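Local atomic coordinates of probable zinc protease PqqL (Escherichia coli, PDB entry 6OFT), a protein that probably cleaves peptide bonds as a zinc-dependent periplasmic M16-family protease, this chain being the first half of that protein. Residues H27-V32 and V204-S209; N33-I38 and E95-V100; Q37-S42 and S387-N392. All coordinates share one frame; numbering follows the deposited sequence.

Contact 1. Residues H27-V32 and V204-S209; sequences HPKDQV and VGDIDS
V32 and G205 form an antiparallel, non-hydrogen-bonded pair where strand 31-38 begins and strand 199-205 ends, the two being neighbours in the six-stranded mixed sheet of this M16-family half-protein. Their CA atoms lie 4.0 Å from each other. On one side a type II beta turn from P28 to Q31 leads into the strand; on the other, an inverse gamma turn centred on D206 follows strand 199-205.

Two direct hydrogen bonds tie the turns together, and D206 takes part in both. Its backbone N gives its proton to Q31 O at 2.8 Å with an N-H...O angle of 173°. Its side chain, with CG swung anti to the backbone N (chi1 -153°), brings D206 OD2 2.8 Å from D30 N; the N-H meets the oxygen's anti lone pair at 169°. The carboxylate therefore holds an amide inside the beta turn.

The polar ends add a solvent-mediated link. A water donates to D30 OD1 at 2.8 Å and also to D206 O. The two carboxylates lie side by side with nearly parallel planes, D30 OD1 being 3.6 Å from D206 OD2, which would probably raise the cost of charging both. K29 NZ does not touch D206, although its CG packs beside OD2.

Close packing and the backbone angles are consistent with a glycine at 205. G205 CA makes a C-H...O contact with Q31 O at 3.3 Å; a CB would run into that oxygen and V32 CA, and the backbone angles would also press it against the carbonyl of V204.

Apolar contact is slight. I207, which also packs on A212 and L215 of helix 209-220, reaches V32 through methyls alone, CG2 of I207 standing 4.2 Å from CG2 of V32.

Contact 2. Residues N33-I38 and E95-V100; sequences NLWLQI and ETVYQV
W35 and Q99 are cross-strand neighbours in a non-hydrogen-bonded antiparallel pair, their side chains running side by side, and Q99 spreads over one face of the indole. Q99 CG sits 3.5 Å from the centroid of the W35 five-membered ring, 4° off the normal, a clear CH-pi contact. The extended chain carries Q99 NE2 on over the six-membered ring, 3.3 Å from W35 CZ2, with the amide tilted 42° against the ring. V97 CG1 adds an oblique contact at 3.8 Å from W35 CE3.

On the same side of the sheet as W35, Q37 NE2 donates to E95 OE1 at 2.8 Å, nearly along the C-O axis. E95 gets there with CG wedged between its backbone N and carbonyl carbon (chi1 59°), and its OE2 is hydrogen-bonded to Y90 OH of strand 87-91.

The opposite face carries L34, L36, I38, T96, Y98 and V100. There I38 CG1 meets the edge of the Y98 ring in its plane, 3.8 Å from Y98 CE2. Paired backbone hydrogen bonds join L34 with V100, L36 with Y98 and I38 with T96, fixing the register.

Helix 107-122 packs on L34 and L36, helix 378-391 covers W35, E95 and Q99 on the other face, and strand 87-91 lies next to strand 96-103.

Contact 3. Residues Q37-S42 and S387-N392; sequences QIHTGS and SSSLNN
Q37 and S389 are joined by a short hydrogen bond that ties the end of strand 31-38 to helix 378-391. Q37 CB points toward the helix. CG stands anti to the backbone N (chi1 171°) and the chain stays extended beyond it, which spans the gap to the helix; on the way CG passes over one face of the H39 ring, offset toward its rim. Q37 CD lies 3.7 Å from S389 OG. Q37 OE1 accepts the hydroxyl proton of S389, the distance to S389 OG being 2.6 Å, with the donor in the carbonyl plane and a C=O...OG angle of 147°. Q37 NE2 turns to the next helical residue, packing 4.0 Å from L390 CB, while its hydrogens go to A386 O of the same helix and to E95 OE1, just before strand 96-103. Both ends of the buried amide are thus satisfied, which fixes its rotation. With an alanine in place of Q37, the S389 hydroxyl and the A386 carbonyl would probably lose their mate on the strand, and a gap would open beside L390.

H39 supplies a second, looser link. H39 CE1 lies 3.6 Å from S389 O, which sits at the ring edge and in its plane. H39 ND1 is 2.8 Å from a water that donates to L390 O. H39 NE2 is hydrogen-bonded to T200 OG1 of strand 199-205, and with a polar partner at each nitrogen the ring is held in orientation.

This is helix-on-sheet packing in the alpha/beta fold of an M16-family half-protein: helix 378-391, from far along the chain, lies on the sheet face opposite helix 107-122.

In the fold
All three contacts use strand 31-38 and follow one another along it. Contacts 1 and 2 have centres about 17 Å apart and meet where V204 O lies 2.8 Å from N33 N, a probable hydrogen bond. Contacts 2 and 3 share Q37 and I38, with centres about 10 Å apart; T96 OG1, 2.8 Å from T40 O, gives them a further probable bond. Contacts 1 and 3 do not touch: centres are about 23 Å apart, nearest atoms about 10 Å. The predicted zinc site adjoins contact 2: side chains approach to about 4 Å between Y98 and E57, the predicted proton acceptor, and about 7 Å between T96 and H54, a predicted zinc ligand. In contact 3, Q37 is about 11 Å from E57, side chain to side chain.

Contact 1. Residues H27-V32 and V204-S209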
ATOM      1  N   HIS A  27       7.417 -20.666  -9.744  1.00 28.87           N
ATOM      2  CA  HIS A  27       6.197 -21.074  -9.051  1.00 29.91           C
ATOM      3  C   HIS A  27       5.105 -20.017  -9.363  1.00 33.38           C
ATOM      4  O   HIS A  27       5.084 -18.952  -8.728  1.00 32.67           O
ATOM      5  CB  HIS A  27       6.451 -21.244  -7.544  1.00 31.74           C
ATOM      6  CG  HIS A  27       5.301 -21.835  -6.788  1.00 35.97           C
ATOM      7  ND1 HIS A  27       4.474 -21.050  -6.000  1.00 37.77           N
ATOM      8  CD2 HIS A  27       4.874 -23.117  -6.727  1.00 38.39           C
ATOM      9  CE1 HIS A  27       3.591 -21.879  -5.470  1.00 37.53           C
ATOM     10  NE2 HIS A  27       3.781 -23.130  -5.890  1.00 38.47           N
ATOM     11  N   PRO A  28       4.251 -20.238 -10.403  1.00 28.32           N
ATOM     12  CA  PRO A  28       4.172 -21.424 -11.275  1.00 27.45           C
ATOM     13  C   PRO A  28       5.272 -21.483 -12.325  1.00 27.84           C
ATOM     14  O   PRO A  28       5.815 -20.454 -12.736  1.00 24.22           O
ATOM     15  CB  PRO A  28       2.766 -21.312 -11.900  1.00 29.68           C
ATOM     16  CG  PRO A  28       2.429 -19.874 -11.864  1.00 33.49           C
ATOM     17  CD  PRO A  28       3.225 -19.238 -10.751  1.00 28.71           C
ATOM     18  N   LYS A  29       5.611 -22.709 -12.745  1.00 23.94           N
ATOM     19  CA  LYS A  29       6.627 -22.946 -13.757  1.00 23.94           C
ATOM     20  C   LYS A  29       6.171 -22.352 -15.084  1.00 27.36           C
ATOM     21  O   LYS A  29       4.977 -22.377 -15.391  1.00 27.68           O
ATOM     22  CB  LYS A  29       6.843 -24.462 -13.936  1.00 27.15           C
ATOM     23  CG  LYS A  29       8.300 -24.893 -13.932  1.00 45.47           C
ATOM     24  CD  LYS A  29       8.820 -25.184 -12.522  1.00 60.06           C
ATOM     25  CE  LYS A  29      10.299 -25.497 -12.509  1.00 75.39           C
ATOM     26  NZ  LYS A  29      10.861 -25.421 -11.133  1.00 83.80           N
ATOM     27  N   ASP A  30       7.131 -21.856 -15.879  1.00 22.75           N
ATOM     28  CA  ASP A  30       6.926 -21.292 -17.219  1.00 22.29           C
ATOM     29  C   ASP A  30       5.961 -20.112 -17.250  1.00 25.88           C
ATOM     30  O   ASP A  30       5.342 -19.852 -18.282  1.00 25.51           O
ATOM     31  CB  ASP A  30       6.506 -22.379 -18.232  1.00 24.41           C
ATOM     32  CG  ASP A  30       7.458 -23.541 -18.291  1.00 31.98           C
ATOM     33  OD1 ASP A  30       8.686 -23.298 -18.368  1.00 30.56           O
ATOM     34  OD2 ASP A  30       6.977 -24.700 -18.262  1.00 38.79           O
ATOM     35  N   GLN A  31       5.871 -19.377 -16.135  1.00 22.27           N
ATOM     36  CA  GLN A  31       5.051 -18.188 -16.028  1.00 21.91           C
ATOM     37  C   GLN A  31       5.955 -16.994 -15.749  1.00 25.15           C
ATOM     38  O   GLN A  31       6.963 -17.136 -15.068  1.00 24.00           O
ATOM     39  CB  GLN A  31       3.973 -18.330 -14.936  1.00 23.29           C
ATOM     40  CG  GLN A  31       2.844 -17.269 -15.043  1.00 29.74           C
ATOM     41  CD  GLN A  31       1.858 -17.492 -16.176  1.00 33.60           C
ATOM     42  OE1 GLN A  31       1.814 -18.546 -16.812  1.00 26.07           O
ATOM     43  NE2 GLN A  31       1.021 -16.505 -16.443  1.00 26.28           N
ATOM     44  N   VAL A  32       5.597 -15.827 -16.308  1.00 22.81           N
ATOM     45  CA  VAL A  32       6.314 -14.569 -16.117  1.00 22.91           C
ATOM     46  C   VAL A  32       5.323 -13.408 -15.985  1.00 26.75           C
ATOM     47  O   VAL A  32       4.284 -13.400 -16.634  1.00 25.91           O
ATOM     48  CB  VAL A  32       7.363 -14.317 -17.245  1.00 26.26           C
ATOM     49  CG1 VAL A  32       6.693 -14.042 -18.595  1.00 25.45           C
ATOM     50  CG2 VAL A  32       8.324 -13.189 -16.874  1.00 25.90           C
ATOM     51  N   VAL A 204       9.368 -10.716 -13.534  1.00 19.33           N
ATOM     52  CA  VAL A 204       9.410 -11.671 -12.409  1.00 18.53           C
ATOM     53  C   VAL A 204       8.839 -12.990 -12.914  1.00 23.80           C
ATOM     54  O   VAL A 204       7.672 -13.058 -13.311  1.00 21.86           O
ATOM     55  CB  VAL A 204       8.679 -11.187 -11.109  1.00 21.14           C
ATOM     56  CG1 VAL A 204       8.923 -12.159  -9.941  1.00 21.23           C
ATOM     57  CG2 VAL A 204       9.100  -9.774 -10.707  1.00 20.38           C
ATOM     58  N   GLY A 205       9.652 -14.034 -12.891  1.00 20.74           N
ATOM     59  CA  GLY A 205       9.160 -15.307 -13.373  1.00 20.11           C
ATOM     60  C   GLY A 205      10.219 -16.199 -13.947  1.00 23.60           C
ATOM     61  O   GLY A 205      11.417 -15.947 -13.789  1.00 21.51           O
ATOM     62  N   ASP A 206       9.749 -17.264 -14.612  1.00 21.61           N
ATOM     63  CA  ASP A 206      10.539 -18.380 -15.123  1.00 22.35           C
ATOM     64  C   ASP A 206      11.246 -18.119 -16.450  1.00 28.28           C
ATOM     65  O   ASP A 206      10.968 -18.764 -17.456  1.00 28.82           O
ATOM     66  CB  ASP A 206       9.644 -19.629 -15.195  1.00 23.87           C
ATOM     67  CG  ASP A 206      10.417 -20.917 -15.068  1.00 28.99           C
ATOM     68  OD1 ASP A 206      11.642 -20.854 -14.796  1.00 29.10           O
ATOM     69  OD2 ASP A 206       9.807 -21.986 -15.235  1.00 27.43           O
ATOM     70  N   ILE A 207      12.232 -17.227 -16.417  1.00 26.37           N
ATOM     71  CA  ILE A 207      13.028 -16.829 -17.581  1.00 27.34           C
ATOM     72  C   ILE A 207      14.502 -16.644 -17.152  1.00 32.05           C
ATOM     73  O   ILE A 207      14.760 -16.156 -16.046  1.00 32.31           O
ATOM     74  CB  ILE A 207      12.389 -15.550 -18.221  1.00 30.36           C
ATOM     75  CG1 ILE A 207      13.063 -15.173 -19.556  1.00 30.77           C
ATOM     76  CG2 ILE A 207      12.342 -14.354 -17.227  1.00 31.03           C
ATOM     77  CD1 ILE A 207      12.217 -14.281 -20.445  1.00 38.69           C
ATOM     78  N   ASP A 208      15.465 -17.022 -18.007  1.00 28.72           N
ATOM     79  CA  ASP A 208      16.858 -16.849 -17.579  1.00 29.04           C
ATOM     80  C   ASP A 208      17.311 -15.389 -17.733  1.00 30.74           C
ATOM     81  O   ASP A 208      16.645 -14.614 -18.417  1.00 29.73           O
ATOM     82  CB  ASP A 208      17.829 -17.876 -18.210  1.00 32.22           C
ATOM     83  CG  ASP A 208      18.173 -17.802 -19.692  1.00 46.56           C
ATOM     84  OD1 ASP A 208      18.542 -18.847 -20.261  1.00 49.81           O
ATOM     85  OD2 ASP A 208      18.123 -16.691 -20.269  1.00 48.55           O
ATOM     86  N   SER A 209      18.407 -15.013 -17.055  1.00 27.56           N
ATOM     87  CA  SER A 209      18.961 -13.648 -17.062  1.00 27.01           C
ATOM     88  C   SER A 209      19.194 -13.111 -18.481  1.00 29.81           C
ATOM     89  O   SER A 209      18.760 -12.005 -18.785  1.00 29.23           O
ATOM     90  CB  SER A 209      20.271 -13.590 -16.280  1.00 28.77           C
ATOM     91  OG  SER A 209      20.157 -14.241 -15.028  1.00 36.36           O
TER
HETATM   92  O   HOH W   1      10.545 -21.252 -18.501  1.00 36.92           O

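Contact 2. Residues N33-I38 and E95-V100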
ATOM      1  N   ASN A  33       5.663 -12.441 -15.134  1.00 23.92           N
ATOM      2  CA  ASN A  33       4.952 -11.192 -14.964  1.00 22.87           C
ATOM      3  C   ASN A  33       5.821 -10.137 -15.605  1.00 24.81           C
ATOM      4  O   ASN A  33       7.046 -10.119 -15.400  1.00 22.80           O
ATOM      5  CB  ASN A  33       4.722 -10.868 -13.493  1.00 21.45           C
ATOM      6  CG  ASN A  33       3.536 -11.560 -12.890  1.00 34.95           C
ATOM      7  OD1 ASN A  33       2.754 -12.234 -13.570  1.00 25.48           O
ATOM      8  ND2 ASN A  33       3.396 -11.431 -11.586  1.00 26.28           N
ATOM      9  N   LEU A  34       5.203  -9.323 -16.456  1.00 21.14           N
ATOM     10  CA  LEU A  34       5.860  -8.209 -17.138  1.00 21.61           C
ATOM     11  C   LEU A  34       5.059  -6.987 -16.746  1.00 23.85           C
ATOM     12  O   LEU A  34       3.866  -6.910 -17.061  1.00 22.12           O
ATOM     13  CB  LEU A  34       5.881  -8.393 -18.672  1.00 22.00           C
ATOM     14  CG  LEU A  34       6.522  -9.670 -19.239  1.00 26.65           C
ATOM     15  CD1 LEU A  34       6.341  -9.724 -20.742  1.00 26.74           C
ATOM     16  CD2 LEU A  34       8.026  -9.768 -18.893  1.00 28.64           C
ATOM     17  N   TRP A  35       5.667  -6.103 -15.935  1.00 19.19           N
ATOM     18  CA  TRP A  35       5.002  -4.902 -15.451  1.00 19.12           C
ATOM     19  C   TRP A  35       5.773  -3.672 -15.860  1.00 23.41           C
ATOM     20  O   TRP A  35       6.982  -3.596 -15.610  1.00 22.27           O
ATOM     21  CB  TRP A  35       4.889  -4.881 -13.903  1.00 18.54           C
ATOM     22  CG  TRP A  35       3.937  -5.842 -13.238  1.00 19.92           C
ATOM     23  CD1 TRP A  35       3.379  -6.976 -13.768  1.00 22.88           C
ATOM     24  CD2 TRP A  35       3.531  -5.801 -11.865  1.00 19.81           C
ATOM     25  NE1 TRP A  35       2.594  -7.604 -12.825  1.00 22.26           N
ATOM     26  CE2 TRP A  35       2.677  -6.908 -11.643  1.00 23.71           C
ATOM     27  CE3 TRP A  35       3.814  -4.933 -10.790  1.00 20.97           C
ATOM     28  CZ2 TRP A  35       2.129  -7.191 -10.382  1.00 23.18           C
ATOM     29  CZ3 TRP A  35       3.230  -5.186  -9.551  1.00 22.42           C
ATOM     30  CH2 TRP A  35       2.390  -6.295  -9.361  1.00 23.38           C
ATOM     31  N   LEU A  36       5.066  -2.675 -16.422  1.00 19.43           N
ATOM     32  CA  LEU A  36       5.648  -1.384 -16.748  1.00 18.89           C
ATOM     33  C   LEU A  36       5.166  -0.414 -15.665  1.00 23.61           C
ATOM     34  O   LEU A  36       3.957  -0.173 -15.513  1.00 22.53           O
ATOM     35  CB  LEU A  36       5.270  -0.889 -18.158  1.00 18.42           C
ATOM     36  CG  LEU A  36       5.737   0.549 -18.490  1.00 22.75           C
ATOM     37  CD1 LEU A  36       7.302   0.663 -18.474  1.00 21.92           C
ATOM     38  CD2 LEU A  36       5.130   1.039 -19.820  1.00 23.09           C
ATOM     39  N   GLN A  37       6.123   0.136 -14.915  1.00 20.41           N
ATOM     40  CA  GLN A  37       5.845   1.034 -13.812  1.00 19.92           C
ATOM     41  C   GLN A  37       6.230   2.478 -14.121  1.00 23.27           C
ATOM     42  O   GLN A  37       7.401   2.788 -14.302  1.00 21.17           O
ATOM     43  CB  GLN A  37       6.533   0.503 -12.527  1.00 20.98           C
ATOM     44  CG  GLN A  37       6.508   1.448 -11.316  1.00 20.30           C
ATOM     45  CD  GLN A  37       7.384   0.904 -10.228  1.00 27.93           C
ATOM     46  OE1 GLN A  37       8.598   0.765 -10.389  1.00 23.07           O
ATOM     47  NE2 GLN A  37       6.790   0.556  -9.108  1.00 22.07           N
ATOM     48  N   ILE A  38       5.224   3.361 -14.156  1.00 20.20           N
ATOM     49  CA  ILE A  38       5.416   4.796 -14.361  1.00 20.97           C
ATOM     50  C   ILE A  38       5.482   5.354 -12.959  1.00 24.44           C
ATOM     51  O   ILE A  38       4.537   5.164 -12.201  1.00 22.89           O
ATOM     52  CB  ILE A  38       4.262   5.464 -15.188  1.00 23.35           C
ATOM     53  CG1 ILE A  38       3.823   4.609 -16.431  1.00 23.01           C
ATOM     54  CG2 ILE A  38       4.600   6.912 -15.563  1.00 24.73           C
ATOM     55  CD1 ILE A  38       4.861   4.241 -17.498  1.00 25.16           C
ATOM     56  N   GLU A  95       1.881   6.103  -8.532  1.00 18.95           N
ATOM     57  CA  GLU A  95       2.304   5.453  -9.768  1.00 19.38           C
ATOM     58  C   GLU A  95       1.152   4.996 -10.651  1.00 24.27           C
ATOM     59  O   GLU A  95      -0.010   4.942 -10.220  1.00 22.83           O
ATOM     60  CB  GLU A  95       3.177   4.207  -9.427  1.00 20.25           C
ATOM     61  CG  GLU A  95       2.446   3.187  -8.571  1.00 23.92           C
ATOM     62  CD  GLU A  95       3.186   1.953  -8.096  1.00 32.95           C
ATOM     63  OE1 GLU A  95       4.347   1.736  -8.505  1.00 34.95           O
ATOM     64  OE2 GLU A  95       2.585   1.190  -7.310  1.00 28.55           O
ATOM     65  N   THR A  96       1.520   4.602 -11.879  1.00 20.16           N
ATOM     66  CA  THR A  96       0.635   4.001 -12.869  1.00 19.92           C
ATOM     67  C   THR A  96       1.374   2.743 -13.285  1.00 21.38           C
ATOM     68  O   THR A  96       2.551   2.820 -13.637  1.00 20.56           O
ATOM     69  CB  THR A  96       0.380   4.924 -14.065  1.00 22.10           C
ATOM     70  OG1 THR A  96       0.156   6.253 -13.609  1.00 26.07           O
ATOM     71  CG2 THR A  96      -0.807   4.468 -14.872  1.00 16.62           C
ATOM     72  N   VAL A  97       0.725   1.585 -13.183  1.00 18.15           N
ATOM     73  CA  VAL A  97       1.385   0.314 -13.505  1.00 17.88           C
ATOM     74  C   VAL A  97       0.561  -0.464 -14.526  1.00 22.07           C
ATOM     75  O   VAL A  97      -0.665  -0.574 -14.368  1.00 21.01           O
ATOM     76  CB  VAL A  97       1.707  -0.533 -12.223  1.00 21.93           C
ATOM     77  CG1 VAL A  97       2.403  -1.851 -12.574  1.00 21.35           C
ATOM     78  CG2 VAL A  97       2.580   0.250 -11.240  1.00 22.01           C
ATOM     79  N   TYR A  98       1.252  -1.038 -15.543  1.00 19.31           N
ATOM     80  CA  TYR A  98       0.677  -1.831 -16.636  1.00 18.58           C
ATOM     81  C   TYR A  98       1.181  -3.250 -16.503  1.00 20.88           C
ATOM     82  O   TYR A  98       2.394  -3.471 -16.432  1.00 17.16           O
ATOM     83  CB  TYR A  98       1.030  -1.197 -17.993  1.00 18.72           C
ATOM     84  CG  TYR A  98       0.518   0.222 -18.098  1.00 18.39           C
ATOM     85  CD1 TYR A  98      -0.763   0.485 -18.564  1.00 20.14           C
ATOM     86  CD2 TYR A  98       1.299   1.302 -17.676  1.00 17.79           C
ATOM     87  CE1 TYR A  98      -1.258   1.782 -18.618  1.00 20.12           C
ATOM     88  CE2 TYR A  98       0.812   2.603 -17.717  1.00 16.84           C
ATOM     89  CZ  TYR A  98      -0.463   2.839 -18.204  1.00 24.21           C
ATOM     90  OH  TYR A  98      -0.944   4.113 -18.313  1.00 21.98           O
ATOM     91  N   GLN A  99       0.248  -4.205 -16.380  1.00 18.46           N
ATOM     92  CA  GLN A  99       0.582  -5.582 -16.009  1.00 19.14           C
ATOM     93  C   GLN A  99       0.130  -6.628 -17.004  1.00 24.16           C
ATOM     94  O   GLN A  99      -1.018  -6.609 -17.451  1.00 22.29           O
ATOM     95  CB  GLN A  99      -0.009  -5.915 -14.605  1.00 19.90           C
ATOM     96  CG  GLN A  99       0.301  -4.870 -13.498  1.00 21.64           C
ATOM     97  CD  GLN A  99      -0.576  -4.997 -12.261  1.00 34.56           C
ATOM     98  OE1 GLN A  99      -1.766  -5.295 -12.338  1.00 33.85           O
ATOM     99  NE2 GLN A  99      -0.013  -4.747 -11.083  1.00 18.84           N
ATOM    100  N   VAL A 100       1.057  -7.542 -17.357  1.00 21.00           N
ATOM    101  CA  VAL A 100       0.778  -8.687 -18.218  1.00 20.46           C
ATOM    102  C   VAL A 100       1.447  -9.937 -17.578  1.00 24.40           C
ATOM    103  O   VAL A 100       2.619  -9.893 -17.212  1.00 23.25           O
ATOM    104  CB  VAL A 100       1.195  -8.511 -19.709  1.00 23.03           C
ATOM    105  CG1 VAL A 100       0.792  -9.734 -20.547  1.00 22.07           C
ATOM    106  CG2 VAL A 100       0.618  -7.233 -20.325  1.00 22.53           C
TER

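Contact 3. Residues Q37-S42 and S387-N392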
ATOM      1  N   GLN A  37       6.123   0.136 -14.915  1.00 20.41           N
ATOM      2  CA  GLN A  37       5.845   1.034 -13.812  1.00 19.92           C
ATOM      3  C   GLN A  37       6.230   2.478 -14.121  1.00 23.27           C
ATOM      4  O   GLN A  37       7.401   2.788 -14.302  1.00 21.17           O
ATOM      5  CB  GLN A  37       6.533   0.503 -12.527  1.00 20.98           C
ATOM      6  CG  GLN A  37       6.508   1.448 -11.316  1.00 20.30           C
ATOM      7  CD  GLN A  37       7.384   0.904 -10.228  1.00 27.93           C
ATOM      8  OE1 GLN A  37       8.598   0.765 -10.389  1.00 23.07           O
ATOM      9  NE2 GLN A  37       6.790   0.556  -9.108  1.00 22.07           N
ATOM     10  N   ILE A  38       5.224   3.361 -14.156  1.00 20.20           N
ATOM     11  CA  ILE A  38       5.416   4.796 -14.361  1.00 20.97           C
ATOM     12  C   ILE A  38       5.482   5.354 -12.959  1.00 24.44           C
ATOM     13  O   ILE A  38       4.537   5.164 -12.201  1.00 22.89           O
ATOM     14  CB  ILE A  38       4.262   5.464 -15.188  1.00 23.35           C
ATOM     15  CG1 ILE A  38       3.823   4.609 -16.431  1.00 23.01           C
ATOM     16  CG2 ILE A  38       4.600   6.912 -15.563  1.00 24.73           C
ATOM     17  CD1 ILE A  38       4.861   4.241 -17.498  1.00 25.16           C
ATOM     18  N   HIS A  39       6.556   6.074 -12.622  1.00 22.67           N
ATOM     19  CA  HIS A  39       6.738   6.611 -11.267  1.00 22.61           C
ATOM     20  C   HIS A  39       5.951   7.898 -11.009  1.00 25.94           C
ATOM     21  O   HIS A  39       6.415   8.781 -10.260  1.00 24.96           O
ATOM     22  CB  HIS A  39       8.231   6.781 -10.952  1.00 23.59           C
ATOM     23  CG  HIS A  39       8.982   5.484 -10.901  1.00 27.02           C
ATOM     24  ND1 HIS A  39       9.352   4.917  -9.700  1.00 29.15           N
ATOM     25  CD2 HIS A  39       9.419   4.695 -11.911  1.00 29.11           C
ATOM     26  CE1 HIS A  39      10.001   3.803 -10.008  1.00 28.88           C
ATOM     27  NE2 HIS A  39      10.066   3.629 -11.330  1.00 29.09           N
ATOM     28  N   THR A  40       4.749   7.995 -11.631  1.00 20.79           N
ATOM     29  CA  THR A  40       3.849   9.139 -11.519  1.00 19.99           C
ATOM     30  C   THR A  40       2.418   8.626 -11.482  1.00 25.19           C
ATOM     31  O   THR A  40       2.031   7.803 -12.325  1.00 24.97           O
ATOM     32  CB  THR A  40       4.020  10.107 -12.713  1.00 24.08           C
ATOM     33  OG1 THR A  40       5.357  10.584 -12.780  1.00 21.86           O
ATOM     34  CG2 THR A  40       3.032  11.300 -12.670  1.00 21.02           C
ATOM     35  N   GLY A  41       1.667   9.135 -10.506  1.00 20.61           N
ATOM     36  CA  GLY A  41       0.247   8.894 -10.306  1.00 19.65           C
ATOM     37  C   GLY A  41      -0.520  10.207 -10.243  1.00 24.07           C
ATOM     38  O   GLY A  41      -0.121  11.196 -10.856  1.00 24.53           O
ATOM     39  N   SER A  42      -1.618  10.234  -9.495  1.00 21.15           N
ATOM     40  CA  SER A  42      -2.477  11.410  -9.356  1.00 21.84           C
ATOM     41  C   SER A  42      -1.839  12.568  -8.591  1.00 26.79           C
ATOM     42  O   SER A  42      -2.275  13.691  -8.796  1.00 27.67           O
ATOM     43  CB  SER A  42      -3.799  11.026  -8.702  1.00 22.57           C
ATOM     44  OG  SER A  42      -3.546  10.464  -7.425  1.00 22.55           O
ATOM     45  N   SER A 387       6.996  -2.306  -5.094  1.00 19.34           N
ATOM     46  CA  SER A 387       7.007  -1.435  -3.920  1.00 19.61           C
ATOM     47  C   SER A 387       8.428  -0.947  -3.610  1.00 23.89           C
ATOM     48  O   SER A 387       8.619   0.228  -3.307  1.00 23.19           O
ATOM     49  CB  SER A 387       6.438  -2.185  -2.717  1.00 23.58           C
ATOM     50  OG  SER A 387       6.127  -1.266  -1.686  1.00 39.46           O
ATOM     51  N   SER A 388       9.437  -1.846  -3.690  1.00 21.89           N
ATOM     52  CA  SER A 388      10.844  -1.480  -3.454  1.00 21.68           C
ATOM     53  C   SER A 388      11.293  -0.470  -4.493  1.00 24.70           C
ATOM     54  O   SER A 388      11.973   0.509  -4.170  1.00 25.87           O
ATOM     55  CB  SER A 388      11.740  -2.719  -3.506  1.00 24.47           C
ATOM     56  OG  SER A 388      11.270  -3.662  -2.565  1.00 32.30           O
ATOM     57  N   SER A 389      10.870  -0.685  -5.734  1.00 20.61           N
ATOM     58  CA  SER A 389      11.160   0.197  -6.863  1.00 20.67           C
ATOM     59  C   SER A 389      10.541   1.587  -6.669  1.00 27.77           C
ATOM     60  O   SER A 389      11.215   2.608  -6.893  1.00 28.87           O
ATOM     61  CB  SER A 389      10.656  -0.425  -8.160  1.00 21.70           C
ATOM     62  OG  SER A 389      10.954   0.417  -9.258  1.00 26.63           O
ATOM     63  N   LEU A 390       9.271   1.628  -6.246  1.00 24.48           N
ATOM     64  CA  LEU A 390       8.570   2.893  -6.021  1.00 24.32           C
ATOM     65  C   LEU A 390       9.228   3.730  -4.895  1.00 29.49           C
ATOM     66  O   LEU A 390       9.392   4.947  -5.031  1.00 29.42           O
ATOM     67  CB  LEU A 390       7.100   2.600  -5.699  1.00 23.64           C
ATOM     68  CG  LEU A 390       6.214   3.805  -5.379  1.00 29.17           C
ATOM     69  CD1 LEU A 390       5.771   4.505  -6.639  1.00 30.22           C
ATOM     70  CD2 LEU A 390       5.007   3.392  -4.541  1.00 30.64           C
ATOM     71  N   ASN A 391       9.609   3.064  -3.800  1.00 27.42           N
ATOM     72  CA  ASN A 391      10.161   3.718  -2.617  1.00 27.66           C
ATOM     73  C   ASN A 391      11.657   3.892  -2.615  1.00 31.89           C
ATOM     74  O   ASN A 391      12.170   4.503  -1.678  1.00 30.53           O
ATOM     75  CB  ASN A 391       9.717   2.973  -1.358  1.00 27.14           C
ATOM     76  CG  ASN A 391       8.235   3.082  -1.133  1.00 43.40           C
ATOM     77  OD1 ASN A 391       7.488   2.117  -1.296  1.00 28.99           O
ATOM     78  ND2 ASN A 391       7.778   4.266  -0.769  1.00 41.21           N
ATOM     79  N   ASN A 392      12.357   3.353  -3.646  1.00 29.24           N
ATOM     80  CA  ASN A 392      13.819   3.360  -3.791  1.00 29.61           C
ATOM     81  C   ASN A 392      14.483   2.751  -2.534  1.00 32.53           C
ATOM     82  O   ASN A 392      15.407   3.314  -1.941  1.00 32.17           O
ATOM     83  CB  ASN A 392      14.345   4.766  -4.165  1.00 35.06           C
ATOM     84  CG  ASN A 392      15.784   4.799  -4.634  1.00 60.74           C
ATOM     85  OD1 ASN A 392      16.266   3.913  -5.358  1.00 57.83           O
ATOM     86  ND2 ASN A 392      16.505   5.835  -4.231  1.00 51.40           N
TER
HETATM   87  O   HOH W   2       9.122   6.492  -7.389  1.00 34.83           O